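Local coordinates for trehalose synthase regulatory protein (Candida albicans, PDB 5HUS) that probably regulates the trehalose synthase complex, using a C-terminal domain related to the HAD-clan trehalose-phosphatases, at residues A[15-18]-A[19-23]; A[124-127]-A[128-132]; A[214-218]-A[219-223]; A[250-254]-A[255-259]; A[295-298]-A[299-303]. All blocks are in the same frame, centred on the assembly; numbering follows the deposited sequence.

Contact 1: A[15-18]-A[19-23]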
loop_
_atom_site.group_PDB
_atom_site.type_symbol
_atom_site.label_atom_id
_atom_site.label_comp_id
_atom_site.label_asym_id
_atom_site.label_seq_id
_atom_site.Cartn_x
_atom_site.Cartn_y
_atom_site.Cartn_z
ATOM N N CYS A 15 17.879 -1.450 12.627
ATOM C CA CYS A 15 17.375 -0.978 13.919
ATOM C C CYS A 15 18.398 -0.170 14.706
ATOM O O CYS A 15 18.050 0.509 15.673
ATOM C CB CYS A 15 16.934 -2.159 14.790
ATOM S SG CYS A 15 15.465 -3.026 14.265
ATOM N N SER A 16 19.662 -0.262 14.310
ATOM C CA SER A 16 20.743 0.322 15.099
ATOM C C SER A 16 20.805 1.834 14.918
ATOM O O SER A 16 21.762 2.372 14.358
ATOM C CB SER A 16 22.082 -0.315 14.725
ATOM O OG SER A 16 23.085 0.038 15.661
ATOM N N VAL A 17 19.763 2.515 15.388
ATOM C CA VAL A 17 19.674 3.962 15.266
ATOM C C VAL A 17 19.180 4.588 16.559
ATOM O O VAL A 17 18.633 3.909 17.429
ATOM C CB VAL A 17 18.718 4.393 14.123
ATOM C CG1 VAL A 17 19.271 3.984 12.769
ATOM C CG2 VAL A 17 17.325 3.812 14.342
ATOM N N ASN A 18 19.371 5.894 16.670
ATOM C CA ASN A 18 18.845 6.649 17.790
ATOM C C ASN A 18 17.635 7.466 17.345
ATOM O O ASN A 18 17.782 8.540 16.756
ATOM C CB ASN A 18 19.925 7.559 18.376
ATOM C CG ASN A 18 19.520 8.159 19.704
ATOM O OD1 ASN A 18 18.533 7.744 20.311
ATOM N ND2 ASN A 18 20.290 9.137 20.169
ATOM N N GLY A 19 16.441 6.946 17.619
ATOM C CA GLY A 19 15.212 7.603 17.207
ATOM C C GLY A 19 14.122 6.608 16.852
ATOM O O GLY A 19 14.274 5.403 17.065
ATOM N N LYS A 20 13.019 7.115 16.305
ATOM C CA LYS A 20 11.864 6.278 15.982
ATOM C C LYS A 20 12.092 5.411 14.744
ATOM O O LYS A 20 12.851 5.772 13.841
ATOM C CB LYS A 20 10.621 7.148 15.772
ATOM C CG LYS A 20 10.159 7.917 16.999
ATOM C CD LYS A 20 9.111 8.952 16.599
ATOM C CE LYS A 20 8.531 9.694 17.793
ATOM N NZ LYS A 20 7.523 10.706 17.351
ATOM N N ARG A 21 11.412 4.269 14.708
ATOM C CA ARG A 21 11.474 3.358 13.570
ATOM C C ARG A 21 10.081 3.192 12.979
ATOM O O ARG A 21 9.139 2.869 13.700
ATOM C CB ARG A 21 12.026 1.994 13.987
ATOM C CG ARG A 21 13.285 2.063 14.851
ATOM C CD ARG A 21 13.516 0.723 15.529
ATOM N NE ARG A 21 14.517 0.778 16.591
ATOM C CZ ARG A 21 14.710 -0.198 17.472
ATOM N NH1 ARG A 21 13.965 -1.294 17.418
ATOM N NH2 ARG A 21 15.641 -0.078 18.410
ATOM N N LEU A 22 9.961 3.415 11.672
ATOM C CA LEU A 22 8.682 3.318 10.972
ATOM C C LEU A 22 8.713 2.132 10.026
ATOM O O LEU A 22 9.606 2.022 9.183
ATOM C CB LEU A 22 8.378 4.604 10.196
ATOM C CG LEU A 22 7.121 4.563 9.317
ATOM C CD1 LEU A 22 5.876 4.344 10.164
ATOM C CD2 LEU A 22 7.019 5.847 8.514
ATOM N N ILE A 23 7.747 1.233 10.190
ATOM C CA ILE A 23 7.685 0.022 9.389
ATOM C C ILE A 23 6.354 -0.037 8.672
ATOM O O ILE A 23 5.304 0.051 9.303
ATOM C CB ILE A 23 7.876 -1.239 10.255
ATOM C CG1 ILE A 23 9.280 -1.227 10.882
ATOM C CG2 ILE A 23 7.657 -2.492 9.428
ATOM C CD1 ILE A 23 9.534 -2.326 11.895
#
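Arg21 reaches back from the start of strand 20-26 and lays its guanidinium on Cys15, where the chain turns off toward the strand. The Cys15 CB sits over the centre of the flat group, 4.0 Å from Arg21 CZ, and the thiol extends alongside, with Cys15 SG 3.9 Å from Arg21 NH1. This is contact of a broad cationic plane with a small apolar surface. It is possible because the arginine is extended from CG to NE after a first torsion of -47°, which carries CG anti to the carbonyl carbon. Cys15 O also faces the guanidinium, 3.7 Å from Arg21 NE, too far to be more than a favourable electrostatic neighbour. Cys15 O already receives Val17 N at 2.7 Å, closing an inverse gamma turn centred on Ser16 that starts the chain's reversal. Val17 contributes a looser touch, its CG2 lying 4.4 Å from Arg21 CG, beside the aliphatic part of the arginine.

Gly19 completes the return. Its phi of 146° and psi of -172° belong to a backbone region that glycine can occupy, because no side chain is there to press on the Asn18 carbonyl. The extended strand begins directly afterwards. Beyond the turn, Arg21 packs on Trp14 and makes a long, weak ion pair with Asp68. A tight helix-to-strand connection of this kind leads here into a central strand of the Rossmann-like HAD core, parallel to strands 243-250 and 69-74, a place consistent with the strand that bears the nucleophilic aspartate in active HAD phosphatases.

Contact 2: A[124-127]-A[128-132]; sequences PEIV and KLVES
Glu131 and Val127 lie side by side on helix 116-136, one turn apart and pointing the same way. The Glu131 CB starts 3.3 Å from Val127 O, the carbonyl that also receives Glu131 N at 2.8 Å. CG stays as close to that oxygen, and CD then moves over to the valine methyl, coming to 3.7 Å from Val127 CG1. The carboxylate ends there: Glu131 OE2 is 3.8 Å from Val127 CG1, and OE1 is only slightly farther. A first torsion of -81° starts this course and the chain runs extended beyond CG, so CB and CG pass the carbonyl and the carboxylate end rests against CG1, on the exposed side of the helix. Valine suits the place because its branched methyl gives the flat acid group something to lie against.

On the buried side, Ile126 CG2 meets Val130 CG2 at 4.4 Å, and Val130 N bonds Ile126 O in the helical pattern. Pro124 has no N-H to give to the preceding turn, where the helix kinks, but its carbonyl accepts Lys128 N normally. The helix packs on the antiparallel sheet, with Ile126, Val127 and Val130 against Val149 of strand 149-152, while Leu129 turns to His174 and Ile175 of helix 161-179.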
loop_
_atom_site.group_PDB
_atom_site.type_symbol
_atom_site.label_atom_id
_atom_site.label_comp_id
_atom_site.label_asym_id
_atom_site.label_seq_id
_atom_site.Cartn_x
_atom_site.Cartn_y
_atom_site.Cartn_z
ATOM N N PRO A 124 -18.477 8.050 -9.586
ATOM C CA PRO A 124 -19.660 7.540 -10.296
ATOM C C PRO A 124 -19.426 7.331 -11.793
ATOM O O PRO A 124 -19.928 6.349 -12.355
ATOM C CB PRO A 124 -20.711 8.631 -10.057
ATOM C CG PRO A 124 -20.299 9.260 -8.771
ATOM C CD PRO A 124 -18.797 9.274 -8.823
ATOM N N GLU A 125 -18.652 8.221 -12.409
ATOM C CA GLU A 125 -18.318 8.104 -13.825
ATOM C C GLU A 125 -17.452 6.878 -14.080
ATOM O O GLU A 125 -17.673 6.138 -15.040
ATOM C CB GLU A 125 -17.602 9.360 -14.322
ATOM C CG GLU A 125 -18.433 10.630 -14.240
ATOM C CD GLU A 125 -19.681 10.572 -15.101
ATOM O OE1 GLU A 125 -19.618 10.003 -16.215
ATOM O OE2 GLU A 125 -20.729 11.092 -14.664
ATOM N N ILE A 126 -16.465 6.663 -13.214
ATOM C CA ILE A 126 -15.583 5.510 -13.343
ATOM C C ILE A 126 -16.356 4.204 -13.192
ATOM O O ILE A 126 -16.187 3.278 -13.987
ATOM C CB ILE A 126 -14.441 5.561 -12.303
ATOM C CG1 ILE A 126 -13.589 6.810 -12.530
ATOM C CG2 ILE A 126 -13.586 4.304 -12.388
ATOM C CD1 ILE A 126 -12.546 7.059 -11.446
ATOM N N VAL A 127 -17.217 4.139 -12.178
ATOM C CA VAL A 127 -18.005 2.937 -11.919
ATOM C C VAL A 127 -18.928 2.605 -13.092
ATOM O O VAL A 127 -19.034 1.447 -13.505
ATOM C CB VAL A 127 -18.844 3.084 -10.639
ATOM C CG1 VAL A 127 -19.847 1.946 -10.530
ATOM C CG2 VAL A 127 -17.930 3.102 -9.416
ATOM N N LYS A 128 -19.583 3.630 -13.625
ATOM C CA LYS A 128 -20.480 3.474 -14.765
ATOM C C LYS A 128 -19.728 2.928 -15.975
ATOM O O LYS A 128 -20.200 2.015 -16.657
ATOM C CB LYS A 128 -21.139 4.813 -15.102
ATOM C CG LYS A 128 -22.207 4.737 -16.180
ATOM C CD LYS A 128 -23.424 5.565 -15.795
ATOM C CE LYS A 128 -24.389 5.698 -16.958
ATOM N NZ LYS A 128 -23.763 6.438 -18.086
ATOM N N LEU A 129 -18.546 3.481 -16.221
ATOM C CA LEU A 129 -17.695 3.037 -17.318
ATOM C C LEU A 129 -17.322 1.562 -17.149
ATOM O O LEU A 129 -17.484 0.761 -18.073
ATOM C CB LEU A 129 -16.444 3.919 -17.401
ATOM C CG LEU A 129 -15.500 3.816 -18.603
ATOM C CD1 LEU A 129 -14.708 5.104 -18.745
ATOM C CD2 LEU A 129 -14.546 2.631 -18.479
ATOM N N VAL A 130 -16.839 1.199 -15.964
ATOM C CA VAL A 130 -16.448 -0.183 -15.701
ATOM C C VAL A 130 -17.639 -1.132 -15.820
ATOM O O VAL A 130 -17.514 -2.231 -16.367
ATOM C CB VAL A 130 -15.808 -0.334 -14.307
ATOM C CG1 VAL A 130 -15.547 -1.801 -13.992
ATOM C CG2 VAL A 130 -14.514 0.466 -14.240
ATOM N N GLU A 131 -18.800 -0.700 -15.338
ATOM C CA GLU A 131 -19.986 -1.555 -15.379
ATOM C C GLU A 131 -20.414 -1.845 -16.819
ATOM O O GLU A 131 -20.887 -2.942 -17.115
ATOM C CB GLU A 131 -21.134 -0.921 -14.585
ATOM C CG GLU A 131 -21.020 -1.150 -13.076
ATOM C CD GLU A 131 -22.091 -0.426 -12.280
ATOM O OE1 GLU A 131 -22.685 0.540 -12.805
ATOM O OE2 GLU A 131 -22.336 -0.823 -11.124
ATOM N N SER A 132 -20.218 -0.876 -17.710
ATOM C CA SER A 132 -20.554 -1.054 -19.122
ATOM C C SER A 132 -19.621 -2.057 -19.801
ATOM O O SER A 132 -20.006 -2.719 -20.765
ATOM C CB SER A 132 -20.513 0.284 -19.867
ATOM O OG SER A 132 -19.180 0.716 -20.085
#

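Contact 3: A[214-218]-A[219-223]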
loop_
_atom_site.group_PDB
_atom_site.type_symbol
_atom_site.label_atom_id
_atom_site.label_comp_id
_atom_site.label_asym_id
_atom_site.label_seq_id
_atom_site.Cartn_x
_atom_site.Cartn_y
_atom_site.Cartn_z
ATOM N N SER A 214 7.660 14.433 12.484
ATOM C CA SER A 214 7.546 15.825 12.906
ATOM C C SER A 214 6.581 15.985 14.069
ATOM O O SER A 214 6.258 17.106 14.460
ATOM C CB SER A 214 7.097 16.699 11.736
ATOM O OG SER A 214 7.953 16.537 10.618
ATOM N N ASN A 215 6.131 14.856 14.611
ATOM C CA ASN A 215 5.167 14.831 15.709
ATOM C C ASN A 215 3.904 15.650 15.434
ATOM O O ASN A 215 3.527 16.507 16.231
ATOM C CB ASN A 215 5.815 15.321 17.000
ATOM C CG ASN A 215 5.755 14.291 18.102
ATOM O OD1 ASN A 215 4.686 14.004 18.641
ATOM N ND2 ASN A 215 6.904 13.720 18.440
ATOM N N LEU A 216 3.254 15.378 14.309
ATOM C CA LEU A 216 2.004 16.058 13.973
ATOM C C LEU A 216 0.799 15.385 14.610
ATOM O O LEU A 216 0.688 14.161 14.592
ATOM C CB LEU A 216 1.805 16.095 12.461
ATOM C CG LEU A 216 3.021 16.449 11.619
ATOM C CD1 LEU A 216 2.673 16.368 10.151
ATOM C CD2 LEU A 216 3.541 17.837 11.986
ATOM N N ASP A 217 -0.116 16.171 15.164
ATOM C CA ASP A 217 -1.380 15.585 15.591
ATOM C C ASP A 217 -2.361 15.584 14.426
ATOM O O ASP A 217 -2.160 16.273 13.422
ATOM C CB ASP A 217 -1.967 16.311 16.809
ATOM C CG ASP A 217 -2.135 17.798 16.595
ATOM O OD1 ASP A 217 -2.438 18.226 15.461
ATOM O OD2 ASP A 217 -1.975 18.548 17.580
ATOM N N GLN A 218 -3.425 14.806 14.579
ATOM C CA GLN A 218 -4.373 14.556 13.506
ATOM C C GLN A 218 -5.049 15.826 13.019
ATOM O O GLN A 218 -5.233 16.012 11.817
ATOM C CB GLN A 218 -5.425 13.556 13.974
ATOM C CG GLN A 218 -6.367 13.089 12.894
ATOM C CD GLN A 218 -6.753 11.642 13.086
ATOM O OE1 GLN A 218 -5.930 10.822 13.499
ATOM N NE2 GLN A 218 -8.007 11.319 12.795
ATOM N N LYS A 219 -5.415 16.695 13.956
ATOM C CA LYS A 219 -6.107 17.929 13.606
ATOM C C LYS A 219 -5.261 18.781 12.670
ATOM O O LYS A 219 -5.782 19.379 11.732
ATOM C CB LYS A 219 -6.476 18.719 14.864
ATOM C CG LYS A 219 -7.582 18.067 15.686
ATOM C CD LYS A 219 -8.194 19.044 16.680
ATOM C CE LYS A 219 -9.337 18.403 17.456
ATOM N NZ LYS A 219 -10.426 17.906 16.564
ATOM N N TYR A 220 -3.955 18.819 12.910
ATOM C CA TYR A 220 -3.060 19.566 12.033
ATOM C C TYR A 220 -3.054 18.957 10.637
ATOM O O TYR A 220 -3.164 19.667 9.640
ATOM C CB TYR A 220 -1.638 19.601 12.601
ATOM C CG TYR A 220 -0.631 20.238 11.668
ATOM C CD1 TYR A 220 -0.385 21.603 11.709
ATOM C CD2 TYR A 220 0.077 19.472 10.748
ATOM C CE1 TYR A 220 0.534 22.189 10.856
ATOM C CE2 TYR A 220 0.993 20.046 9.893
ATOM C CZ TYR A 220 1.221 21.405 9.951
ATOM O OH TYR A 220 2.136 21.970 9.094
ATOM N N VAL A 221 -2.925 17.635 10.575
ATOM C CA VAL A 221 -2.896 16.930 9.301
ATOM C C VAL A 221 -4.183 17.162 8.510
ATOM O O VAL A 221 -4.141 17.477 7.319
ATOM C CB VAL A 221 -2.684 15.418 9.503
ATOM C CG1 VAL A 221 -2.796 14.680 8.176
ATOM C CG2 VAL A 221 -1.336 15.161 10.146
ATOM N N VAL A 222 -5.325 17.013 9.176
ATOM C CA VAL A 222 -6.611 17.205 8.517
ATOM C C VAL A 222 -6.753 18.644 8.020
ATOM O O VAL A 222 -7.129 18.873 6.870
ATOM C CB VAL A 222 -7.784 16.835 9.455
ATOM C CG1 VAL A 222 -9.117 17.186 8.813
ATOM C CG2 VAL A 222 -7.729 15.348 9.799
ATOM N N THR A 223 -6.410 19.607 8.870
ATOM C CA THR A 223 -6.470 21.018 8.500
ATOM C C THR A 223 -5.555 21.329 7.318
ATOM O O THR A 223 -5.900 22.126 6.443
ATOM C CB THR A 223 -6.087 21.926 9.690
ATOM O OG1 THR A 223 -7.023 21.739 10.757
ATOM C CG2 THR A 223 -6.088 23.393 9.278
#
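Lys219, second residue of helix 218-223, stands beside Asp217, its CB 4.1 Å from Asp217 OD1, while its chain, extended until a bend at the last torsion, carries the ammonium out toward the surface.

Tyr220 comes next and takes the cap. Its N-H gives a 3.0 Å bond, at 152°, to Asp217 OD1, which is met nearly along its C-O axis. The aspartate can serve because its first torsion, 55°, places CG between the backbone N and the carbonyl carbon and so swings the carboxylate over the helix start. A short acid is well suited to this N-cap position, since it can reach a backbone N-H within its own turn. The Tyr220 ring is approached obliquely by Leu216, whose CD2 lies 4.0 Å from Tyr220 CE2; the ring also stacks with His224, just past the helix.

Val221 turns inward. Its N-H bonds Asp217 O at 3.2 Å, in the carbonyl plane, and its CG2 stands 4.0 Å from Leu216 CB. Leu216 just before the cap and Val221 in the first turn thus form a hydrophobic staple.

Val222 bonds Gln218 O through its N-H at 2.8 Å, nearly straight at 170°, and sets CG2 against Gln218 CG. The amide of Gln218 leaves the helix and bonds Asn109 O.

Thr223 ends the walk by giving both OG1 and N to Lys219 O, from opposite faces of its plane. The chemistry is divided: one carboxylate oxygen caps the N-H of Tyr220, while aliphatic groups seal the same turn, and the acid would probably also be favoured by the positive end of the helix dipole.

Contact 4: A[250-254]-A[255-259]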
loop_
_atom_site.group_PDB
_atom_site.type_symbol
_atom_site.label_atom_id
_atom_site.label_comp_id
_atom_site.label_asym_id
_atom_site.label_seq_id
_atom_site.Cartn_x
_atom_site.Cartn_y
_atom_site.Cartn_z
ATOM N N GLY A 250 6.920 -5.405 0.701
ATOM C CA GLY A 250 5.801 -5.627 -0.189
ATOM C C GLY A 250 5.978 -6.854 -1.049
ATOM O O GLY A 250 6.649 -7.814 -0.659
ATOM N N GLY A 251 5.357 -6.819 -2.219
ATOM C CA GLY A 251 5.508 -7.871 -3.201
ATOM C C GLY A 251 6.127 -7.314 -4.464
ATOM O O GLY A 251 6.823 -6.303 -4.435
ATOM N N LEU A 252 5.871 -7.982 -5.580
ATOM C CA LEU A 252 6.432 -7.569 -6.856
ATOM C C LEU A 252 5.326 -7.089 -7.774
ATOM O O LEU A 252 4.922 -7.792 -8.703
ATOM C CB LEU A 252 7.196 -8.721 -7.503
ATOM C CG LEU A 252 8.367 -9.246 -6.679
ATOM C CD1 LEU A 252 8.767 -10.632 -7.142
ATOM C CD2 LEU A 252 9.542 -8.284 -6.767
ATOM N N THR A 253 4.805 -5.906 -7.477
ATOM C CA THR A 253 3.829 -5.256 -8.338
ATOM C C THR A 253 4.374 -3.886 -8.713
ATOM O O THR A 253 5.333 -3.423 -8.104
ATOM C CB THR A 253 2.458 -5.096 -7.656
ATOM O OG1 THR A 253 2.579 -4.214 -6.533
ATOM C CG2 THR A 253 1.930 -6.442 -7.184
ATOM N N SER A 254 3.762 -3.246 -9.704
ATOM C CA SER A 254 4.193 -1.917 -10.137
ATOM C C SER A 254 4.062 -0.904 -9.008
ATOM O O SER A 254 4.876 0.015 -8.875
ATOM C CB SER A 254 3.378 -1.454 -11.348
ATOM O OG SER A 254 3.600 -2.303 -12.457
ATOM N N ILE A 255 3.026 -1.078 -8.197
ATOM C CA ILE A 255 2.771 -0.175 -7.086
ATOM C C ILE A 255 3.799 -0.387 -5.978
ATOM O O ILE A 255 4.290 0.579 -5.397
ATOM C CB ILE A 255 1.341 -0.353 -6.546
ATOM C CG1 ILE A 255 0.352 0.278 -7.529
ATOM C CG2 ILE A 255 1.197 0.271 -5.165
ATOM C CD1 ILE A 255 -1.064 0.371 -7.016
ATOM N N ASP A 256 4.132 -1.644 -5.695
ATOM C CA ASP A 256 5.215 -1.940 -4.766
ATOM C C ASP A 256 6.504 -1.274 -5.224
ATOM O O ASP A 256 7.244 -0.707 -4.419
ATOM C CB ASP A 256 5.433 -3.449 -4.640
ATOM C CG ASP A 256 4.379 -4.119 -3.788
ATOM O OD1 ASP A 256 4.101 -3.607 -2.688
ATOM O OD2 ASP A 256 3.828 -5.151 -4.226
ATOM N N GLU A 257 6.759 -1.338 -6.526
ATOM C CA GLU A 257 7.998 -0.819 -7.086
ATOM C C GLU A 257 8.125 0.677 -6.860
ATOM O O GLU A 257 9.207 1.154 -6.521
ATOM C CB GLU A 257 8.096 -1.138 -8.577
ATOM C CG GLU A 257 8.413 -2.601 -8.850
ATOM C CD GLU A 257 9.626 -3.083 -8.080
ATOM O OE1 GLU A 257 10.635 -2.343 -8.037
ATOM O OE2 GLU A 257 9.569 -4.198 -7.514
ATOM N N ALA A 258 7.022 1.406 -7.036
ATOM C CA ALA A 258 7.022 2.840 -6.778
ATOM C C ALA A 258 7.323 3.104 -5.310
ATOM O O ALA A 258 8.053 4.038 -4.981
ATOM C CB ALA A 258 5.699 3.467 -7.174
ATOM N N ASN A 259 6.760 2.281 -4.430
ATOM C CA ASN A 259 7.039 2.413 -3.003
ATOM C C ASN A 259 8.492 2.084 -2.656
ATOM O O ASN A 259 9.094 2.765 -1.827
ATOM C CB ASN A 259 6.083 1.534 -2.191
ATOM C CG ASN A 259 4.641 2.011 -2.275
ATOM O OD1 ASN A 259 4.381 3.179 -2.560
ATOM N ND2 ASN A 259 3.696 1.107 -2.028
#
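At the N-cap of helix 254-265, a few residues after strand 243-250 of the HAD core, Thr253 and Asp256 hold each other by reciprocal bonds. Asp256 N gives a 3.1 Å bond to Thr253 OG1, straight at 165°, and the same hydroxyl donates to Asp256 OD2 at 2.8 Å. It arrives from above the carboxylate, 60° out of its plane. The threonine is placed for both by a first torsion of 65°, which sets OG1 between its own backbone N and carbonyl carbon, facing the helix start. A hydroxyl fits here because it can accept and donate at once. Asp256 OD2 takes a second, weak bond from Gly251 N at 3.0 Å, and the other oxygen, Asp256 OD1, is held by Tyr248 OH, so the buried carboxylate is gripped at both oxygens.

In active trehalose-6-phosphate phosphatases the equivalent turn is generally the GDDxTDED motif, whose aspartates help bind magnesium. Here Gly251 and Leu252 appear to stand where the motif has its two aspartates, consistent with a regulatory rather than catalytic role. Gly250 CA packs 3.6 Å from Asp256 OD1, a place with no room for a side chain.

Beyond the cap the helix proceeds regularly, with Glu257 N on Thr253 O at 3.0 Å and Ala258 N on Ser254 O. Glu257 lies beside Leu252, its OE2 4.2 Å from Leu252 CD2, and its carboxylate is fixed by Thr288 OG1 and Ala289 N.

Contact 5: A[295-298]-A[299-303]; sequences RGIN and ELLCI
Helix 297-304 winds up regularly from its glycine N-cap, the carbonyls of Gly296, Ile297 and Asn298 accepting in turn from the N-H groups of Leu300, Leu301 and Cys302. The first of these bonds, Leu300 N to Gly296 O, measures 3.1 Å. The next, Leu301 N to Ile297 O, is 3.0 Å long. Having no side chain, Gly296 cannot cap the turn itself; it contributes only its carbonyl, in the extended backbone that precedes the helix. The first helical N-H, that of Ile297, has a weak bond from outside, to Asn49 OD1.

Among the side chains, Ile297 and Leu301 lie alongside each other, with Ile297 CG1 4.0 Å from Leu301 CD1. Both face inward, against Ile51 of strand 50-51, and Leu301 also meets Leu56 and Leu59, so branched aliphatics suit the face.

On the exposed side, Glu299 reaches back toward the loop. With CG anti to the backbone N (chi1 -174°) and the rest of the chain extended, its carboxylate comes to Arg295, where Glu299 OE1 accepts a weak bond from Arg295 N at 3.4 Å. A water lies 3.0 Å from Arg295 N and accepts from it, but its very short approach to Glu299 makes a bridge doubtful.

The acid of the first turn thus lends, at best weakly, an acceptor to the N-H just ahead of the cap, while the charge of the Arg295 guanidinium is answered elsewhere, in a salt bridge with Glu284.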
loop_
_atom_site.group_PDB
_atom_site.type_symbol
_atom_site.label_atom_id
_atom_site.label_comp_id
_atom_site.label_asym_id
_atom_site.label_seq_id
_atom_site.Cartn_x
_atom_site.Cartn_y
_atom_site.Cartn_z
ATOM N N ARG A 295 11.337 -15.309 1.170
ATOM C CA ARG A 295 10.576 -16.291 0.405
ATOM C C ARG A 295 9.216 -16.629 1.007
ATOM O O ARG A 295 8.422 -17.331 0.383
ATOM C CB ARG A 295 11.408 -17.562 0.227
ATOM C CG ARG A 295 12.676 -17.295 -0.554
ATOM C CD ARG A 295 13.253 -18.536 -1.202
ATOM N NE ARG A 295 14.160 -18.164 -2.284
ATOM C CZ ARG A 295 13.851 -18.233 -3.577
ATOM N NH1 ARG A 295 12.662 -18.685 -3.954
ATOM N NH2 ARG A 295 14.735 -17.862 -4.492
ATOM N N GLY A 296 8.935 -16.117 2.201
ATOM C CA GLY A 296 7.641 -16.345 2.824
ATOM C C GLY A 296 7.262 -15.285 3.839
ATOM O O GLY A 296 8.122 -14.581 4.366
ATOM N N ILE A 297 5.971 -15.177 4.131
ATOM C CA ILE A 297 5.498 -14.172 5.075
ATOM C C ILE A 297 5.887 -14.515 6.517
ATOM O O ILE A 297 6.192 -13.625 7.310
ATOM C CB ILE A 297 3.966 -13.983 4.970
ATOM C CG1 ILE A 297 3.487 -12.900 5.938
ATOM C CG2 ILE A 297 3.230 -15.296 5.207
ATOM C CD1 ILE A 297 2.236 -12.189 5.479
ATOM N N ASN A 298 5.888 -15.799 6.865
ATOM C CA ASN A 298 6.288 -16.181 8.211
ATOM C C ASN A 298 7.750 -15.830 8.460
ATOM O O ASN A 298 8.113 -15.385 9.547
ATOM C CB ASN A 298 6.043 -17.675 8.454
ATOM C CG ASN A 298 4.566 -18.009 8.555
ATOM O OD1 ASN A 298 3.739 -17.434 7.847
ATOM N ND2 ASN A 298 4.225 -18.936 9.444
ATOM N N GLU A 299 8.581 -16.012 7.440
ATOM C CA GLU A 299 9.993 -15.692 7.556
ATOM C C GLU A 299 10.185 -14.190 7.727
ATOM O O GLU A 299 10.996 -13.745 8.545
ATOM C CB GLU A 299 10.768 -16.187 6.337
ATOM C CG GLU A 299 12.275 -16.003 6.484
ATOM C CD GLU A 299 13.038 -16.417 5.250
ATOM O OE1 GLU A 299 12.406 -16.574 4.181
ATOM O OE2 GLU A 299 14.273 -16.586 5.348
ATOM N N LEU A 300 9.429 -13.417 6.954
ATOM C CA LEU A 300 9.469 -11.964 7.053
ATOM C C LEU A 300 9.118 -11.504 8.463
ATOM O O LEU A 300 9.852 -10.728 9.067
ATOM C CB LEU A 300 8.509 -11.332 6.044
ATOM C CG LEU A 300 8.314 -9.818 6.142
ATOM C CD1 LEU A 300 9.588 -9.090 5.763
ATOM C CD2 LEU A 300 7.152 -9.370 5.257
ATOM N N LEU A 301 7.994 -11.990 8.982
ATOM C CA LEU A 301 7.507 -11.534 10.281
ATOM C C LEU A 301 8.414 -12.005 11.423
ATOM O O LEU A 301 8.598 -11.298 12.412
ATOM C CB LEU A 301 6.064 -11.999 10.507
ATOM C CG LEU A 301 5.046 -11.466 9.492
ATOM C CD1 LEU A 301 3.627 -11.913 9.823
ATOM C CD2 LEU A 301 5.125 -9.950 9.402
ATOM N N CYS A 302 8.992 -13.192 11.280
ATOM C CA CYS A 302 9.889 -13.710 12.309
ATOM C C CYS A 302 11.146 -12.851 12.431
ATOM O O CYS A 302 11.642 -12.608 13.533
ATOM C CB CYS A 302 10.257 -15.163 12.015
ATOM S SG CYS A 302 8.941 -16.330 12.445
ATOM N N ILE A 303 11.643 -12.371 11.298
ATOM C CA ILE A 303 12.785 -11.468 11.302
ATOM C C ILE A 303 12.409 -10.123 11.925
ATOM O O ILE A 303 13.130 -9.606 12.778
ATOM C CB ILE A 303 13.332 -11.244 9.880
ATOM C CG1 ILE A 303 13.970 -12.532 9.352
ATOM C CG2 ILE A 303 14.349 -10.110 9.875
ATOM C CD1 ILE A 303 14.290 -12.499 7.869
HETATM O O HOH W 1 13.972 -16.113 2.385
#

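From the N terminus the five contacts follow one another in series, none nested or crossed, and each is local to one continuous piece of chain. Contact 1 joins helix 8-15 to strand 20-26 in the central sheet. Contact 2 lies within a helix and closes no loop; it belongs to the cap-like antiparallel subdomain, on the opposite side of the chain's centre from contacts 1 and 5. Contact 3 starts helix 218-223 back on the core, where Lys20 of contact 1 packs on Asn215. Contact 4, nearest the centre, links strand 243-250 to helix 254-265, and contact 5 starts the last helix; their centres lie about 18 Å apart. Contacts 3 to 5 all mark helix starts.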